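Local coordinates for protein PPR (Rhodospirillum centenum, PDB 1MZU) that senses light through a bound 4'-hydroxycinnamic acid as the photoactive yellow protein domain of a sensor that probably phosphorylates itself on histidine, at residues Gly34-Asp39 / Arg49-Leu54; Gly42-Tyr47 / Glu60-Arg65; Gln111-Asn116 / Trp124-Lys129. All blocks are in the same frame, centred on the assembly; numbering follows the deposited sequence.

Overall arrangement
All three contacts belong to one PAS domain built on an antiparallel sheet whose strands run in the order 44-47, 34-39, 122-128, 107-116, 94-102. Contact 3 is the hairpin of strands 107-116 and 122-128. Contact 1 sets helix 49-55 on the next strand, 34-39, and contact 2 ties the edge strand 44-47 to the end of helix 59-62. The centres of contacts 1 and 3 are about 9 Å apart, those of contacts 1 and 2 about 10 Å and those of contacts 2 and 3 about 16 Å. Contacts 1 and 2 interlace along the chain; contact 3 follows them. Glu51 of contact 1 and Tyr47 of contact 2 hold the phenolic end of the 4'-hydroxycinnamic acid beside the sheet.

Contact 1 (Gly34-Asp39 / Arg49-Leu54). With HC4 (4'-hydroxycinnamic acid), chain D.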
loop_
_atom_site.group_PDB
_atom_site.type_symbol
_atom_site.label_atom_id
_atom_site.label_comp_id
_atom_site.label_asym_id
_atom_site.label_seq_id
_atom_site.Cartn_x
_atom_site.Cartn_y
_atom_site.Cartn_z
ATOM N N GLY A 34 -3.092 -2.278 -8.051
ATOM C CA GLY A 34 -1.949 -1.531 -7.540
ATOM C C GLY A 34 -1.260 -2.376 -6.474
ATOM O O GLY A 34 -1.943 -3.081 -5.750
ATOM N N ALA A 35 0.070 -2.341 -6.400
ATOM C CA ALA A 35 0.815 -3.146 -5.428
ATOM C C ALA A 35 1.977 -2.406 -4.765
ATOM O O ALA A 35 2.883 -1.916 -5.444
ATOM C CB ALA A 35 1.311 -4.431 -6.099
ATOM N N ILE A 36 1.932 -2.318 -3.433
ATOM C CA ILE A 36 2.952 -1.629 -2.629
ATOM C C ILE A 36 3.513 -2.550 -1.543
ATOM O O ILE A 36 2.743 -3.170 -0.807
ATOM C CB ILE A 36 2.366 -0.371 -1.888
ATOM C CG1 ILE A 36 1.665 0.561 -2.876
ATOM C CG2 ILE A 36 3.485 0.388 -1.150
ATOM C CD1 ILE A 36 0.515 1.357 -2.302
ATOM N N GLN A 37 4.842 -2.619 -1.436
ATOM C CA GLN A 37 5.507 -3.409 -0.398
ATOM C C GLN A 37 6.113 -2.468 0.612
ATOM O O GLN A 37 6.865 -1.569 0.254
ATOM C CB GLN A 37 6.611 -4.305 -0.957
ATOM C CG GLN A 37 7.171 -5.313 0.042
ATOM C CD GLN A 37 8.298 -6.149 -0.542
ATOM O OE1 GLN A 37 8.129 -7.337 -0.808
ATOM N NE2 GLN A 37 9.454 -5.532 -0.738
ATOM N N VAL A 38 5.803 -2.711 1.877
ATOM C CA VAL A 38 6.294 -1.903 2.979
ATOM C C VAL A 38 6.913 -2.791 4.044
ATOM O O VAL A 38 6.756 -4.009 4.007
ATOM C CB VAL A 38 5.149 -1.080 3.667
ATOM C CG1 VAL A 38 4.679 0.073 2.773
ATOM C CG2 VAL A 38 3.960 -1.995 4.024
ATOM N N ASP A 39 7.647 -2.184 4.973
ATOM C CA ASP A 39 8.182 -2.945 6.084
ATOM C C ASP A 39 7.297 -2.671 7.290
ATOM O O ASP A 39 6.280 -1.975 7.152
ATOM C CB ASP A 39 9.683 -2.722 6.345
ATOM C CG ASP A 39 10.061 -1.276 6.581
ATOM O OD1 ASP A 39 11.161 -0.907 6.119
ATOM O OD2 ASP A 39 9.317 -0.513 7.251
ATOM N N ARG A 49 3.793 0.371 -11.248
ATOM C CA ARG A 49 3.295 1.360 -12.213
ATOM C C ARG A 49 1.779 1.541 -12.257
ATOM O O ARG A 49 1.296 2.637 -12.572
ATOM C CB ARG A 49 3.818 1.037 -13.609
ATOM N N THR A 50 1.037 0.469 -11.965
ATOM C CA THR A 50 -0.435 0.501 -11.946
ATOM C C THR A 50 -0.897 1.434 -10.827
ATOM O O THR A 50 -1.846 2.197 -11.009
ATOM C CB THR A 50 -1.035 -0.897 -11.686
ATOM O OG1 THR A 50 -0.390 -1.858 -12.528
ATOM C CG2 THR A 50 -2.536 -0.911 -11.981
ATOM N N GLU A 51 -0.175 1.388 -9.702
ATOM C CA GLU A 51 -0.446 2.228 -8.537
ATOM C C GLU A 51 -0.035 3.661 -8.820
ATOM O O GLU A 51 -0.695 4.591 -8.372
ATOM C CB GLU A 51 0.285 1.702 -7.282
ATOM C CG GLU A 51 -0.126 2.358 -5.926
ATOM C CD GLU A 51 -1.632 2.338 -5.609
ATOM O OE1 GLU A 51 -2.385 1.507 -6.170
ATOM O OE2 GLU A 51 -2.063 3.166 -4.781
ATOM N N SER A 52 1.055 3.812 -9.575
ATOM C CA SER A 52 1.575 5.114 -9.997
ATOM C C SER A 52 0.572 5.793 -10.916
ATOM O O SER A 52 0.390 6.999 -10.838
ATOM C CB SER A 52 2.897 4.947 -10.750
ATOM O OG SER A 52 3.348 6.176 -11.279
ATOM N N ARG A 53 -0.107 4.993 -11.743
ATOM C CA ARG A 53 -1.117 5.477 -12.695
ATOM C C ARG A 53 -2.399 5.920 -11.983
ATOM O O ARG A 53 -3.058 6.861 -12.423
ATOM C CB ARG A 53 -1.434 4.396 -13.722
ATOM N N LEU A 54 -2.713 5.257 -10.869
ATOM C CA LEU A 54 -3.881 5.580 -10.055
ATOM C C LEU A 54 -3.608 6.742 -9.095
ATOM O O LEU A 54 -4.527 7.484 -8.749
ATOM C CB LEU A 54 -4.362 4.359 -9.251
ATOM C CG LEU A 54 -4.984 3.141 -9.935
ATOM C CD1 LEU A 54 -5.476 2.149 -8.885
ATOM C CD2 LEU A 54 -6.146 3.543 -10.843
HETATM C C1 HC4 D . -4.185 9.558 1.109
HETATM O O1 HC4 D . -3.449 10.492 1.568
HETATM C C2 HC4 D . -3.822 8.691 0.017
HETATM C C3 HC4 D . -2.731 8.891 -0.715
HETATM C "C1'" HC4 D . -2.147 7.936 -1.613
HETATM C "C2'" HC4 D . -0.930 8.304 -2.344
HETATM C "C3'" HC4 D . -0.287 7.348 -3.165
HETATM C "C4'" HC4 D . -0.790 6.017 -3.219
HETATM C "C5'" HC4 D . -1.965 5.664 -2.506
HETATM C "C6'" HC4 D . -2.602 6.614 -1.709
HETATM O "O4'" HC4 D . -0.213 5.099 -3.964
#
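Glu51 reaches across from helix 49-55 to the beginning of strand 34-39, laying CB and OE1 on the backbone of Gly34 and Ala35 and CG against Ile36, while OE2 goes to the chromophore. Van der Waals contacts make up the entire junction between the two segments, whose axes come within 6.3 Å at an angle of 111°. With no side chain on Gly34, the carboxylate closes directly over the strand backbone, Glu51 OE1 lying 3.4 Å from Gly34 CA, while the base of the same side chain brings Glu51 CB to 4.1 Å from Ala35 N. Further along, the two longer side chains slant across one another: the extended CG1-CD1 arm of Ile36 reaches Glu51 CG with CD1 at 3.8 Å. At the other margin the methyl Thr50 CG2 touches Gly34 N, and Thr50 OG1 is hydrogen-bonded to the carbonyl of Leu31.

Polar interactions lead out of the junction. Glu51 CG stands anti to the backbone N (chi1 -169°), and a bend at chi2 (54°) then brings OE2 to the chromophore, where it is hydrogen-bonded to HC4 O4' at 2.8 Å. The other oxygen, OE1, is buried with no hydrogen-bonding partner in the model, beside Gly34 and against Val127 CB of the neighbouring strand. Asn48 OD1, just ahead of the helix, accepts a bond from Ala35 N and a weak one from Glu51 N, linking strand and helix start.

A helix laid on the sheet and presenting a buried glutamate to the phenolic oxygen is the chromophore site of a photoactive yellow protein, set in a PAS fold.

Contact 2 (Gly42-Tyr47 / Glu60-Arg65); sequences GVIHRY and ERVIGR. With HC4 (4'-hydroxycinnamic acid), chain D.
Val62 fills the space between Ile44 and Tyr47, and around it the contact is tightest. Its CG1 methyl meets Ile44 CD1 at 3.6 Å, the two side chains slanting past each other, and it also covers one face of the Tyr47 ring in a CH-pi contact, 4.0 Å from the ring centroid and 20° off the normal. Tyr47, whose CG is anti to the backbone N (chi1 -165°), sets its ring against this methyl and sends its hydroxyl to the chromophore: Tyr47 OH is hydrogen-bonded to HC4 O4' at 2.6 Å, with O4' near the ring plane, and has a second partner in Ser55 OG. Phe67 packs on Ile44, and Val71 on both Ile44 and Val62, extending this buried cluster.

The backbones join next to it. Ile44 N bonds to Arg65 O at 2.9 Å, almost perfectly straight (178°), and Ile44 O receives Gly64 N at 3.0 Å. Both bonds involve the type II turn from Val62 to Arg65, in which Gly64 occupies the third position.

On its outer side the turn faces solvent. Ile63, though exposed, still lies over the strand, its CG2 methyl 3.6 Å from Ile44 O, and crosses the Ile44 side chain at about a right angle. Val43 CG1 rests on Gly64 O at 3.5 Å. Arg65 is the loose part: its CB points away from strand 44-47, and its guanidinium has a long, weak ion pair with Glu70.

Strand 44-47, the edge of this PAS sheet, carries a classic beta bulge at His45 and Arg46 opposite Gln37; Tyr47 on it belongs to the chromophore pocket.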
loop_
_atom_site.group_PDB
_atom_site.type_symbol
_atom_site.label_atom_id
_atom_site.label_comp_id
_atom_site.label_asym_id
_atom_site.label_seq_id
_atom_site.Cartn_x
_atom_site.Cartn_y
_atom_site.Cartn_z
ATOM N N GLY A 42 6.439 0.954 8.119
ATOM C CA GLY A 42 5.734 1.654 7.054
ATOM C C GLY A 42 6.508 2.154 5.854
ATOM O O GLY A 42 5.908 2.740 4.954
ATOM N N VAL A 43 7.822 1.930 5.843
ATOM C CA VAL A 43 8.715 2.360 4.757
ATOM C C VAL A 43 8.520 1.541 3.469
ATOM O O VAL A 43 8.502 0.317 3.507
ATOM C CB VAL A 43 10.214 2.352 5.252
ATOM C CG1 VAL A 43 11.198 2.759 4.150
ATOM C CG2 VAL A 43 10.381 3.284 6.447
ATOM N N ILE A 44 8.322 2.243 2.351
ATOM C CA ILE A 44 8.114 1.653 1.025
ATOM C C ILE A 44 9.382 1.055 0.398
ATOM O O ILE A 44 10.421 1.711 0.306
ATOM C CB ILE A 44 7.443 2.683 0.053
ATOM C CG1 ILE A 44 6.114 3.143 0.664
ATOM C CG2 ILE A 44 7.214 2.068 -1.361
ATOM C CD1 ILE A 44 5.437 4.275 -0.032
ATOM N N HIS A 45 9.266 -0.207 -0.007
ATOM C CA HIS A 45 10.355 -0.937 -0.638
ATOM C C HIS A 45 10.059 -1.189 -2.115
ATOM O O HIS A 45 10.955 -1.061 -2.950
ATOM C CB HIS A 45 10.695 -2.219 0.143
ATOM C CG HIS A 45 11.350 -1.958 1.467
ATOM N ND1 HIS A 45 12.718 -1.919 1.631
ATOM C CD2 HIS A 45 10.823 -1.679 2.682
ATOM C CE1 HIS A 45 13.005 -1.621 2.885
ATOM N NE2 HIS A 45 11.872 -1.471 3.545
ATOM N N ARG A 46 8.799 -1.494 -2.448
ATOM C CA ARG A 46 8.385 -1.702 -3.841
ATOM C C ARG A 46 7.123 -0.906 -4.111
ATOM O O ARG A 46 6.232 -0.841 -3.260
ATOM C CB ARG A 46 8.123 -3.181 -4.176
ATOM C CG ARG A 46 9.265 -4.170 -3.959
ATOM C CD ARG A 46 10.504 -3.889 -4.790
ATOM N NE ARG A 46 11.595 -4.732 -4.307
ATOM C CZ ARG A 46 12.594 -4.327 -3.525
ATOM N NH1 ARG A 46 12.682 -3.063 -3.133
ATOM N NH2 ARG A 46 13.463 -5.216 -3.061
ATOM N N TYR A 47 7.025 -0.359 -5.322
ATOM C CA TYR A 47 5.886 0.466 -5.733
ATOM C C TYR A 47 5.706 0.287 -7.247
ATOM O O TYR A 47 6.528 0.799 -8.022
ATOM C CB TYR A 47 6.211 1.942 -5.394
ATOM C CG TYR A 47 5.048 2.907 -5.410
ATOM C CD1 TYR A 47 4.255 3.097 -4.262
ATOM C CD2 TYR A 47 4.728 3.645 -6.570
ATOM C CE1 TYR A 47 3.155 4.011 -4.270
ATOM C CE2 TYR A 47 3.647 4.549 -6.595
ATOM C CZ TYR A 47 2.864 4.725 -5.449
ATOM O OH TYR A 47 1.783 5.569 -5.519
ATOM N N GLU A 60 10.292 6.304 -7.912
ATOM C CA GLU A 60 11.629 6.607 -7.397
ATOM C C GLU A 60 11.788 7.594 -6.237
ATOM O O GLU A 60 12.728 7.480 -5.450
ATOM C CB GLU A 60 12.586 6.920 -8.551
ATOM C CG GLU A 60 12.925 5.696 -9.409
ATOM C CD GLU A 60 11.818 5.297 -10.394
ATOM O OE1 GLU A 60 11.307 4.159 -10.289
ATOM O OE2 GLU A 60 11.491 6.104 -11.295
ATOM N N ARG A 61 10.866 8.544 -6.120
ATOM C CA ARG A 61 10.894 9.521 -5.022
ATOM C C ARG A 61 10.072 9.020 -3.828
ATOM O O ARG A 61 10.256 9.468 -2.695
ATOM C CB ARG A 61 10.393 10.903 -5.489
ATOM C CG ARG A 61 9.039 10.900 -6.188
ATOM C CD ARG A 61 8.706 12.283 -6.754
ATOM N NE ARG A 61 7.437 12.285 -7.489
ATOM C CZ ARG A 61 6.231 12.441 -6.940
ATOM N NH1 ARG A 61 6.098 12.621 -5.630
ATOM N NH2 ARG A 61 5.148 12.393 -7.703
ATOM N N VAL A 62 9.215 8.038 -4.102
ATOM C CA VAL A 62 8.327 7.420 -3.117
ATOM C C VAL A 62 8.989 6.255 -2.346
ATOM O O VAL A 62 8.702 6.064 -1.166
ATOM C CB VAL A 62 6.975 7.037 -3.819
ATOM C CG1 VAL A 62 6.126 6.134 -2.986
ATOM C CG2 VAL A 62 6.185 8.299 -4.091
ATOM N N ILE A 63 9.896 5.519 -2.999
ATOM C CA ILE A 63 10.615 4.399 -2.374
ATOM C C ILE A 63 11.643 4.931 -1.368
ATOM O O ILE A 63 12.455 5.808 -1.689
ATOM C CB ILE A 63 11.278 3.462 -3.441
ATOM C CG1 ILE A 63 10.184 2.752 -4.245
ATOM C CG2 ILE A 63 12.156 2.392 -2.776
ATOM C CD1 ILE A 63 10.650 2.111 -5.550
ATOM N N GLY A 64 11.563 4.407 -0.145
ATOM C CA GLY A 64 12.445 4.833 0.927
ATOM C C GLY A 64 11.706 5.703 1.930
ATOM O O GLY A 64 12.173 5.905 3.050
ATOM N N ARG A 65 10.537 6.196 1.530
ATOM C CA ARG A 65 9.698 7.031 2.383
ATOM C C ARG A 65 8.593 6.209 3.052
ATOM O O ARG A 65 8.237 5.132 2.568
ATOM C CB ARG A 65 9.075 8.163 1.557
ATOM C CG ARG A 65 9.761 9.529 1.651
ATOM C CD ARG A 65 11.191 9.547 1.110
ATOM N NE ARG A 65 11.694 10.915 0.949
ATOM C CZ ARG A 65 12.228 11.658 1.918
ATOM N NH1 ARG A 65 12.349 11.181 3.154
ATOM N NH2 ARG A 65 12.638 12.893 1.650
HETATM C C1 HC4 D . -4.185 9.558 1.109
HETATM O O1 HC4 D . -3.449 10.492 1.568
HETATM C C2 HC4 D . -3.822 8.691 0.017
HETATM C C3 HC4 D . -2.731 8.891 -0.715
HETATM C "C1'" HC4 D . -2.147 7.936 -1.613
HETATM C "C2'" HC4 D . -0.930 8.304 -2.344
HETATM C "C3'" HC4 D . -0.287 7.348 -3.165
HETATM C "C4'" HC4 D . -0.790 6.017 -3.219
HETATM C "C5'" HC4 D . -1.965 5.664 -2.506
HETATM C "C6'" HC4 D . -2.602 6.614 -1.709
HETATM O "O4'" HC4 D . -0.213 5.099 -3.964
#

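Contact 3 (Gln111-Asn116 / Trp124-Lys129); sequences QIRMQN and WIFVRK
Phe126 lies beside Arg113 and Gln115 on one face of the hairpin, and its atoms trace the contact outward. Its CB sits 3.6 Å from Arg113 O and also touches Arg113 CB, the two residues being a hydrogen-bonded pair. With CG beside its own backbone N (chi1 -61°), the ring leans along the neighbouring strand: CG is 4.0 Å from Arg113 O, CD2 passes 3.7 Å from the same Arg113 O, and CE2 comes to 3.9 Å from Gln115 CG. Gln115 meets the ring at its edge, its amide plane almost upright to it at 82°.

Next to this pair, Arg128, bent at chi3, brings its guanidinium over to strand 107-116, Arg128 NH2 lying 3.6 Å from Arg113 CB. The guanidinium of Arg113 itself leads away to a salt bridge with Asp94. Trp124 joins the same face and is tied through NE1 to Asp21.

On the reverse face, Met114 CE packs 3.7 Å from Ile125 CG1 and Ile112 CD1 lies 3.9 Å from Val127 CG2, each pair side by side; Phe80 of helix 78-89 covers Ile112, Met114 and Ile125. Backbone bonds in both directions join Gln111 with Arg128, Arg113 with Phe126 and Gln115 with Trp124, the shortest including Phe126 N to Arg113 O at 2.8 Å.

The chemistry implies a two-sided hairpin at the heart of the PAS sheet: a purely aliphatic and thioether face turned to the core, and an opposite face where the rings of Trp124 and Phe126 lie among arginine and glutamine side chains.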
loop_
_atom_site.group_PDB
_atom_site.type_symbol
_atom_site.label_atom_id
_atom_site.label_comp_id
_atom_site.label_asym_id
_atom_site.label_seq_id
_atom_site.Cartn_x
_atom_site.Cartn_y
_atom_site.Cartn_z
ATOM N N GLN A 111 -10.831 -0.866 -3.265
ATOM C CA GLN A 111 -10.985 -2.026 -2.381
ATOM C C GLN A 111 -9.521 -2.332 -2.036
ATOM O O GLN A 111 -8.662 -2.358 -2.921
ATOM C CB GLN A 111 -11.600 -3.238 -3.095
ATOM C CG GLN A 111 -12.672 -2.972 -4.168
ATOM C CD GLN A 111 -14.047 -2.636 -3.622
ATOM O OE1 GLN A 111 -14.507 -1.491 -3.719
ATOM N NE2 GLN A 111 -14.734 -3.647 -3.079
ATOM N N ILE A 112 -9.231 -2.512 -0.751
ATOM C CA ILE A 112 -7.860 -2.764 -0.291
ATOM C C ILE A 112 -7.739 -4.186 0.238
ATOM O O ILE A 112 -8.637 -4.676 0.909
ATOM C CB ILE A 112 -7.458 -1.750 0.849
ATOM C CG1 ILE A 112 -7.588 -0.294 0.377
ATOM C CG2 ILE A 112 -6.058 -2.041 1.411
ATOM C CD1 ILE A 112 -6.667 0.130 -0.755
ATOM N N ARG A 113 -6.611 -4.823 -0.061
ATOM C CA ARG A 113 -6.287 -6.169 0.402
ATOM C C ARG A 113 -4.877 -6.077 0.976
ATOM O O ARG A 113 -3.933 -5.752 0.254
ATOM C CB ARG A 113 -6.349 -7.189 -0.751
ATOM C CG ARG A 113 -5.881 -8.628 -0.410
ATOM C CD ARG A 113 -6.785 -9.345 0.599
ATOM N NE ARG A 113 -6.164 -10.581 1.086
ATOM C CZ ARG A 113 -6.799 -11.560 1.729
ATOM N NH1 ARG A 113 -8.098 -11.478 1.989
ATOM N NH2 ARG A 113 -6.130 -12.645 2.094
ATOM N N MET A 114 -4.755 -6.339 2.275
ATOM C CA MET A 114 -3.469 -6.294 2.990
ATOM C C MET A 114 -3.062 -7.689 3.444
ATOM O O MET A 114 -3.898 -8.426 3.963
ATOM C CB MET A 114 -3.575 -5.414 4.239
ATOM C CG MET A 114 -3.706 -3.934 3.999
ATOM S SD MET A 114 -3.492 -3.012 5.524
ATOM C CE MET A 114 -2.132 -2.118 5.092
ATOM N N GLN A 115 -1.787 -8.034 3.265
ATOM C CA GLN A 115 -1.244 -9.345 3.660
ATOM C C GLN A 115 0.280 -9.399 3.776
ATOM O O GLN A 115 0.971 -8.490 3.317
ATOM C CB GLN A 115 -1.747 -10.482 2.743
ATOM C CG GLN A 115 -1.504 -10.297 1.245
ATOM C CD GLN A 115 -2.004 -11.486 0.446
ATOM O OE1 GLN A 115 -3.147 -11.505 -0.020
ATOM N NE2 GLN A 115 -1.148 -12.488 0.284
ATOM N N ASN A 116 0.785 -10.477 4.395
ATOM C CA ASN A 116 2.229 -10.737 4.586
ATOM C C ASN A 116 2.934 -11.152 3.296
ATOM O O ASN A 116 2.292 -11.612 2.348
ATOM C CB ASN A 116 2.443 -11.884 5.586
ATOM C CG ASN A 116 2.178 -11.481 7.013
ATOM O OD1 ASN A 116 1.152 -10.897 7.319
ATOM N ND2 ASN A 116 3.087 -11.831 7.904
ATOM N N TRP A 124 2.463 -6.551 2.045
ATOM C CA TRP A 124 1.841 -6.105 0.809
ATOM C C TRP A 124 0.510 -5.410 0.986
ATOM O O TRP A 124 -0.291 -5.776 1.852
ATOM C CB TRP A 124 1.613 -7.283 -0.132
ATOM C CG TRP A 124 2.835 -7.808 -0.776
ATOM C CD1 TRP A 124 3.493 -8.946 -0.453
ATOM C CD2 TRP A 124 3.560 -7.207 -1.849
ATOM N NE1 TRP A 124 4.604 -9.101 -1.248
ATOM C CE2 TRP A 124 4.670 -8.048 -2.121
ATOM C CE3 TRP A 124 3.382 -6.038 -2.616
ATOM C CZ2 TRP A 124 5.613 -7.753 -3.133
ATOM C CZ3 TRP A 124 4.318 -5.737 -3.624
ATOM C CH2 TRP A 124 5.420 -6.598 -3.872
ATOM N N ILE A 125 0.291 -4.413 0.137
ATOM C CA ILE A 125 -0.938 -3.634 0.111
ATOM C C ILE A 125 -1.379 -3.641 -1.364
ATOM O O ILE A 125 -0.663 -3.115 -2.231
ATOM C CB ILE A 125 -0.719 -2.155 0.595
ATOM C CG1 ILE A 125 -0.065 -2.122 1.986
ATOM C CG2 ILE A 125 -2.065 -1.401 0.598
ATOM C CD1 ILE A 125 0.528 -0.776 2.423
ATOM N N PHE A 126 -2.519 -4.279 -1.643
ATOM C CA PHE A 126 -3.075 -4.356 -2.996
ATOM C C PHE A 126 -4.238 -3.404 -3.124
ATOM O O PHE A 126 -5.087 -3.315 -2.233
ATOM C CB PHE A 126 -3.496 -5.785 -3.353
ATOM C CG PHE A 126 -2.363 -6.766 -3.329
ATOM C CD1 PHE A 126 -1.286 -6.626 -4.220
ATOM C CD2 PHE A 126 -2.341 -7.812 -2.389
ATOM C CE1 PHE A 126 -0.187 -7.511 -4.184
ATOM C CE2 PHE A 126 -1.248 -8.714 -2.334
ATOM C CZ PHE A 126 -0.161 -8.560 -3.240
ATOM N N VAL A 127 -4.272 -2.673 -4.232
ATOM C CA VAL A 127 -5.302 -1.647 -4.461
ATOM C C VAL A 127 -6.088 -1.917 -5.756
ATOM O O VAL A 127 -5.503 -1.982 -6.831
ATOM C CB VAL A 127 -4.612 -0.232 -4.557
ATOM C CG1 VAL A 127 -5.615 0.878 -4.743
ATOM C CG2 VAL A 127 -3.763 0.062 -3.323
ATOM N N ARG A 128 -7.409 -2.044 -5.663
ATOM C CA ARG A 128 -8.182 -2.259 -6.877
ATOM C C ARG A 128 -9.322 -1.293 -7.136
ATOM O O ARG A 128 -10.089 -0.972 -6.224
ATOM C CB ARG A 128 -8.608 -3.729 -7.061
ATOM C CG ARG A 128 -9.499 -4.339 -6.006
ATOM C CD ARG A 128 -9.743 -5.831 -6.275
ATOM N NE ARG A 128 -8.652 -6.670 -5.767
ATOM C CZ ARG A 128 -8.483 -7.013 -4.488
ATOM N NH1 ARG A 128 -9.335 -6.597 -3.556
ATOM N NH2 ARG A 128 -7.444 -7.760 -4.136
ATOM N N LYS A 129 -9.377 -0.824 -8.392
ATOM C CA LYS A 129 -10.366 0.117 -8.968
ATOM C C LYS A 129 -10.084 1.618 -8.764
ATOM O O LYS A 129 -9.660 2.271 -9.749
ATOM C CB LYS A 129 -11.846 -0.313 -8.699
ATOM C CG LYS A 129 -12.767 0.628 -7.903
ATOM C CD LYS A 129 -14.201 0.130 -7.811
ATOM C CE LYS A 129 -15.177 1.155 -8.371
ATOM N NZ LYS A 129 -14.896 1.369 -9.816
ATOM O OXT LYS A 129 -10.205 2.123 -7.631
#